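Local atomic coordinates of 4-hydroxybutyrate CoA-transferase (Porphyromonas gingivalis, PDB entry 3D3U), a protein that probably transfers coenzyme A between carboxylic acids, with 4-hydroxybutyrate and acetate as likely substrates. Residues 149-161 / 173-185. Residues are numbered along the deposited sequence; the frame is centred on the assembly and turned at random.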
loop_
_atom_site.group_PDB
_atom_site.type_symbol
_atom_site.label_atom_id
_atom_site.label_comp_id
_atom_site.label_asym_id
_atom_site.label_seq_id
_atom_site.Cartn_x
_atom_site.Cartn_y
_atom_site.Cartn_z
ATOM N N ALA A 149 5.124 21.200 -0.049
ATOM C CA ALA A 149 6.469 21.563 -0.314
ATOM C C ALA A 149 6.398 22.834 -1.171
ATOM O O ALA A 149 5.729 22.822 -2.204
ATOM C CB ALA A 149 7.108 20.478 -1.081
ATOM N N PRO A 150 7.088 23.931 -0.757
ATOM C CA PRO A 150 7.359 25.088 -1.662
ATOM C C PRO A 150 8.243 24.805 -2.875
ATOM O O PRO A 150 8.347 25.683 -3.713
ATOM C CB PRO A 150 8.070 26.123 -0.760
ATOM C CG PRO A 150 8.547 25.408 0.458
ATOM C CD PRO A 150 7.674 24.188 0.598
ATOM N N VAL A 151 8.915 23.661 -2.976
ATOM C CA VAL A 151 9.718 23.386 -4.170
ATOM C C VAL A 151 9.412 21.955 -4.452
ATOM O O VAL A 151 9.578 21.068 -3.552
ATOM C CB VAL A 151 11.205 23.413 -3.838
ATOM C CG1 VAL A 151 12.071 22.849 -4.979
ATOM C CG2 VAL A 151 11.635 24.744 -3.470
ATOM N N VAL A 152 9.010 21.686 -5.680
ATOM C CA VAL A 152 8.645 20.330 -6.082
ATOM C C VAL A 152 9.472 19.859 -7.298
ATOM O O VAL A 152 9.412 20.434 -8.411
ATOM C CB VAL A 152 7.150 20.330 -6.476
ATOM C CG1 VAL A 152 6.682 18.946 -6.872
ATOM C CG2 VAL A 152 6.403 20.832 -5.383
ATOM N N VAL A 153 10.231 18.795 -7.127
ATOM C CA VAL A 153 11.047 18.349 -8.241
ATOM C C VAL A 153 10.394 17.122 -8.909
ATOM O O VAL A 153 10.340 16.077 -8.308
ATOM C CB VAL A 153 12.396 17.998 -7.723
ATOM C CG1 VAL A 153 13.292 17.584 -8.865
ATOM C CG2 VAL A 153 13.002 19.186 -6.958
ATOM N N ALA A 154 9.897 17.211 -10.131
ATOM C CA ALA A 154 9.184 16.074 -10.649
ATOM C C ALA A 154 9.977 15.447 -11.797
ATOM O O ALA A 154 10.351 16.185 -12.713
ATOM C CB ALA A 154 7.912 16.504 -11.161
ATOM N N GLU A 155 10.209 14.129 -11.794
ATOM C CA GLU A 155 10.856 13.542 -12.906
ATOM C C GLU A 155 9.728 13.252 -13.793
ATOM O O GLU A 155 8.824 12.541 -13.456
ATOM C CB GLU A 155 11.497 12.212 -12.531
ATOM C CG GLU A 155 12.712 12.244 -11.608
ATOM C CD GLU A 155 13.249 10.815 -11.176
ATOM O OE1 GLU A 155 14.128 10.772 -10.222
ATOM O OE2 GLU A 155 12.877 9.715 -11.759
ATOM N N VAL A 156 9.750 13.801 -14.975
ATOM C CA VAL A 156 8.667 13.527 -15.946
ATOM C C VAL A 156 8.883 12.242 -16.796
ATOM O O VAL A 156 9.756 12.165 -17.658
ATOM C CB VAL A 156 8.355 14.764 -16.780
ATOM C CG1 VAL A 156 7.340 14.403 -17.900
ATOM C CG2 VAL A 156 7.850 15.853 -15.836
ATOM N N ASN A 157 8.102 11.219 -16.510
ATOM C CA ASN A 157 8.452 9.998 -17.087
ATOM C C ASN A 157 7.496 9.603 -18.209
ATOM O O ASN A 157 6.235 9.476 -18.036
ATOM C CB ASN A 157 8.614 8.956 -16.033
ATOM C CG ASN A 157 9.364 7.759 -16.536
ATOM O OD1 ASN A 157 9.508 7.566 -17.773
ATOM N ND2 ASN A 157 9.806 6.900 -15.609
ATOM N N LYS A 158 8.119 9.489 -19.394
ATOM C CA LYS A 158 7.424 9.054 -20.624
ATOM C C LYS A 158 6.856 7.638 -20.462
ATOM O O LYS A 158 5.878 7.311 -21.097
ATOM C CB LYS A 158 8.260 9.264 -21.917
ATOM C CG LYS A 158 8.098 10.744 -22.383
ATOM C CD LYS A 158 8.534 11.151 -23.836
ATOM C CE LYS A 158 8.538 12.732 -24.038
ATOM N NZ LYS A 158 8.869 13.473 -22.723
ATOM N N GLN A 159 7.439 6.850 -19.545
ATOM C CA GLN A 159 6.946 5.526 -19.218
ATOM C C GLN A 159 5.889 5.501 -18.069
ATOM O O GLN A 159 5.147 4.498 -17.946
ATOM C CB GLN A 159 8.117 4.634 -18.812
ATOM C CG GLN A 159 8.249 3.325 -19.552
ATOM C CD GLN A 159 9.356 3.460 -20.522
ATOM O OE1 GLN A 159 10.220 2.562 -20.693
ATOM N NE2 GLN A 159 9.403 4.654 -21.147
ATOM N N MET A 160 5.831 6.528 -17.204
ATOM C CA MET A 160 4.869 6.507 -16.046
ATOM C C MET A 160 3.465 6.521 -16.613
ATOM O O MET A 160 3.167 7.421 -17.379
ATOM C CB MET A 160 5.025 7.740 -15.114
ATOM C CG MET A 160 4.024 7.734 -13.950
ATOM S SD MET A 160 4.212 6.258 -12.823
ATOM C CE MET A 160 5.747 6.537 -12.036
ATOM N N PRO A 161 2.619 5.552 -16.284
ATOM C CA PRO A 161 1.214 5.550 -16.702
ATOM C C PRO A 161 0.363 6.700 -16.158
ATOM O O PRO A 161 0.656 7.265 -15.119
ATOM C CB PRO A 161 0.673 4.238 -16.093
ATOM C CG PRO A 161 1.588 3.855 -15.157
ATOM C CD PRO A 161 2.923 4.351 -15.505
ATOM N N LYS A 173 2.922 23.749 -10.997
ATOM C CA LYS A 173 3.305 23.554 -9.548
ATOM C C LYS A 173 4.680 22.876 -9.394
ATOM O O LYS A 173 5.206 22.615 -8.270
ATOM C CB LYS A 173 2.175 22.814 -8.738
ATOM C CG LYS A 173 0.725 23.396 -8.978
ATOM C CD LYS A 173 0.601 25.004 -8.686
ATOM C CE LYS A 173 -0.662 25.640 -9.292
ATOM N NZ LYS A 173 -2.099 24.865 -9.343
ATOM N N LEU A 174 5.256 22.595 -10.547
ATOM C CA LEU A 174 6.555 21.970 -10.635
ATOM C C LEU A 174 7.651 23.007 -10.810
ATOM O O LEU A 174 7.571 23.840 -11.663
ATOM C CB LEU A 174 6.556 21.002 -11.825
ATOM C CG LEU A 174 5.944 19.593 -11.650
ATOM C CD1 LEU A 174 4.781 19.605 -10.795
ATOM C CD2 LEU A 174 5.602 18.938 -12.998
ATOM N N THR A 175 8.647 22.976 -9.949
ATOM C CA THR A 175 9.748 23.945 -9.977
ATOM C C THR A 175 10.833 23.561 -10.950
ATOM O O THR A 175 11.378 24.427 -11.607
ATOM C CB THR A 175 10.429 23.956 -8.620
ATOM O OG1 THR A 175 9.429 24.060 -7.626
ATOM C CG2 THR A 175 11.221 25.176 -8.409
ATOM N N HIS A 176 11.223 22.284 -10.934
ATOM C CA HIS A 176 12.244 21.766 -11.807
ATOM C C HIS A 176 11.676 20.479 -12.406
ATOM O O HIS A 176 11.039 19.664 -11.681
ATOM C CB HIS A 176 13.555 21.493 -11.058
ATOM C CG HIS A 176 14.020 22.625 -10.177
ATOM N ND1 HIS A 176 13.706 22.705 -8.828
ATOM C CD2 HIS A 176 14.806 23.697 -10.445
ATOM C CE1 HIS A 176 14.247 23.795 -8.316
ATOM N NE2 HIS A 176 14.929 24.413 -9.270
ATOM N N ILE A 177 11.844 20.308 -13.723
ATOM C CA ILE A 177 11.312 19.125 -14.370
ATOM C C ILE A 177 12.477 18.440 -14.968
ATOM O O ILE A 177 13.262 19.061 -15.657
ATOM C CB ILE A 177 10.335 19.528 -15.516
ATOM C CG1 ILE A 177 9.054 20.063 -14.957
ATOM C CG2 ILE A 177 10.011 18.340 -16.508
ATOM C CD1 ILE A 177 8.432 20.791 -15.988
ATOM N N ILE A 178 12.558 17.152 -14.749
ATOM C CA ILE A 178 13.663 16.381 -15.232
ATOM C C ILE A 178 13.034 15.398 -16.191
ATOM O O ILE A 178 12.626 14.312 -15.781
ATOM C CB ILE A 178 14.264 15.657 -14.083
ATOM C CG1 ILE A 178 14.828 16.683 -13.140
ATOM C CG2 ILE A 178 15.391 14.848 -14.505
ATOM C CD1 ILE A 178 14.893 16.257 -11.678
ATOM N N GLU A 179 12.905 15.773 -17.472
ATOM C CA GLU A 179 12.261 14.828 -18.408
ATOM C C GLU A 179 13.042 13.563 -18.516
ATOM O O GLU A 179 14.190 13.608 -18.850
ATOM C CB GLU A 179 11.963 15.327 -19.827
ATOM C CG GLU A 179 12.572 16.572 -20.312
ATOM C CD GLU A 179 11.569 17.203 -21.249
ATOM O OE1 GLU A 179 11.839 18.266 -21.851
ATOM O OE2 GLU A 179 10.487 16.596 -21.395
ATOM N N VAL A 180 12.419 12.432 -18.222
ATOM C CA VAL A 180 13.043 11.218 -18.572
ATOM C C VAL A 180 12.179 10.181 -19.150
ATOM O O VAL A 180 10.981 10.345 -19.355
ATOM C CB VAL A 180 13.890 10.652 -17.431
ATOM C CG1 VAL A 180 15.293 11.414 -17.444
ATOM C CG2 VAL A 180 13.179 10.656 -16.061
ATOM N N ASP A 181 12.887 9.135 -19.485
ATOM C CA ASP A 181 12.361 7.956 -20.059
ATOM C C ASP A 181 13.096 6.642 -19.604
ATOM O O ASP A 181 14.352 6.484 -19.744
ATOM C CB ASP A 181 12.338 8.095 -21.550
ATOM C CG ASP A 181 11.579 6.992 -22.148
ATOM O OD1 ASP A 181 11.297 6.048 -21.375
ATOM O OD2 ASP A 181 11.209 6.950 -23.328
ATOM N N GLU A 182 12.314 5.763 -18.975
ATOM C CA GLU A 182 12.850 4.681 -18.153
ATOM C C GLU A 182 11.678 3.883 -17.536
ATOM O O GLU A 182 10.761 4.468 -16.961
ATOM C CB GLU A 182 13.902 5.168 -17.115
ATOM C CG GLU A 182 15.377 5.029 -17.556
ATOM C CD GLU A 182 16.346 4.232 -16.547
ATOM O OE1 GLU A 182 16.258 4.321 -15.232
ATOM O OE2 GLU A 182 17.286 3.503 -17.085
ATOM N N PRO A 183 11.723 2.549 -17.670
ATOM C CA PRO A 183 10.592 1.662 -17.323
ATOM C C PRO A 183 10.329 1.602 -15.807
ATOM O O PRO A 183 11.245 1.578 -14.984
ATOM C CB PRO A 183 11.071 0.298 -17.793
ATOM C CG PRO A 183 12.595 0.359 -17.696
ATOM C CD PRO A 183 12.918 1.775 -18.099
ATOM N N ILE A 184 9.069 1.580 -15.419
ATOM C CA ILE A 184 8.718 1.743 -14.059
ATOM C C ILE A 184 9.104 0.477 -13.342
ATOM O O ILE A 184 8.614 -0.536 -13.668
ATOM C CB ILE A 184 7.253 2.017 -14.111
ATOM C CG1 ILE A 184 7.087 3.431 -14.679
ATOM C CG2 ILE A 184 6.579 1.752 -12.762
ATOM C CD1 ILE A 184 7.167 4.558 -13.655
ATOM N N ALA A 185 10.017 0.526 -12.386
ATOM C CA ALA A 185 10.391 -0.679 -11.640
ATOM C C ALA A 185 9.250 -1.610 -11.497
ATOM O O ALA A 185 8.119 -1.187 -11.228
ATOM C CB ALA A 185 10.827 -0.332 -10.246
#
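Ala154 and Val156 tie strand 151-157 to its parallel neighbour 176-180 through alternating backbone bonds: Ala154 N to His176 O, Ile178 N to Ala154 O, Val156 N to Ile178 O and Val180 N to Val156 O. Lys158 N extends the ladder to Val180 O, nearly straight at 172°. At its start a side chain takes over, Thr175 OG1 accepting from Val152 N (3.1 Å) while Thr175 N returns a bond to Val152 O.

On one face Val153 CG1 meets Ile178 CD1, and Val151 CG1 reaches the edge of the His176 ring. On the other, Val156 CG2 packs against Ile177 CG2 and Ala154 CB sits against Leu174 CG (3.7 Å). At the C-terminal end of strand 151-157, chi1 of Asn157 (-163°, CG anti to the backbone nitrogen) carries the amide toward the chain beyond strand 176-180, where ND2 bonds Glu182 O (2.9 Å) in the planes of both amide and carbonyl. Its OD1 accepts from Gln159 N (2.8 Å), closing an Asx turn.

Helix 14-21 covers His176 and Ile178, while strand 119-125 continues the six-stranded parallel sheet of the family's N-terminal domain beyond 151-157. Buried Glu155 is held by Arg39 and Phe40 N. The Asn157 amide thus uses both ends, shaping its own turn while joining it to the chain leaving edge strand 176-180.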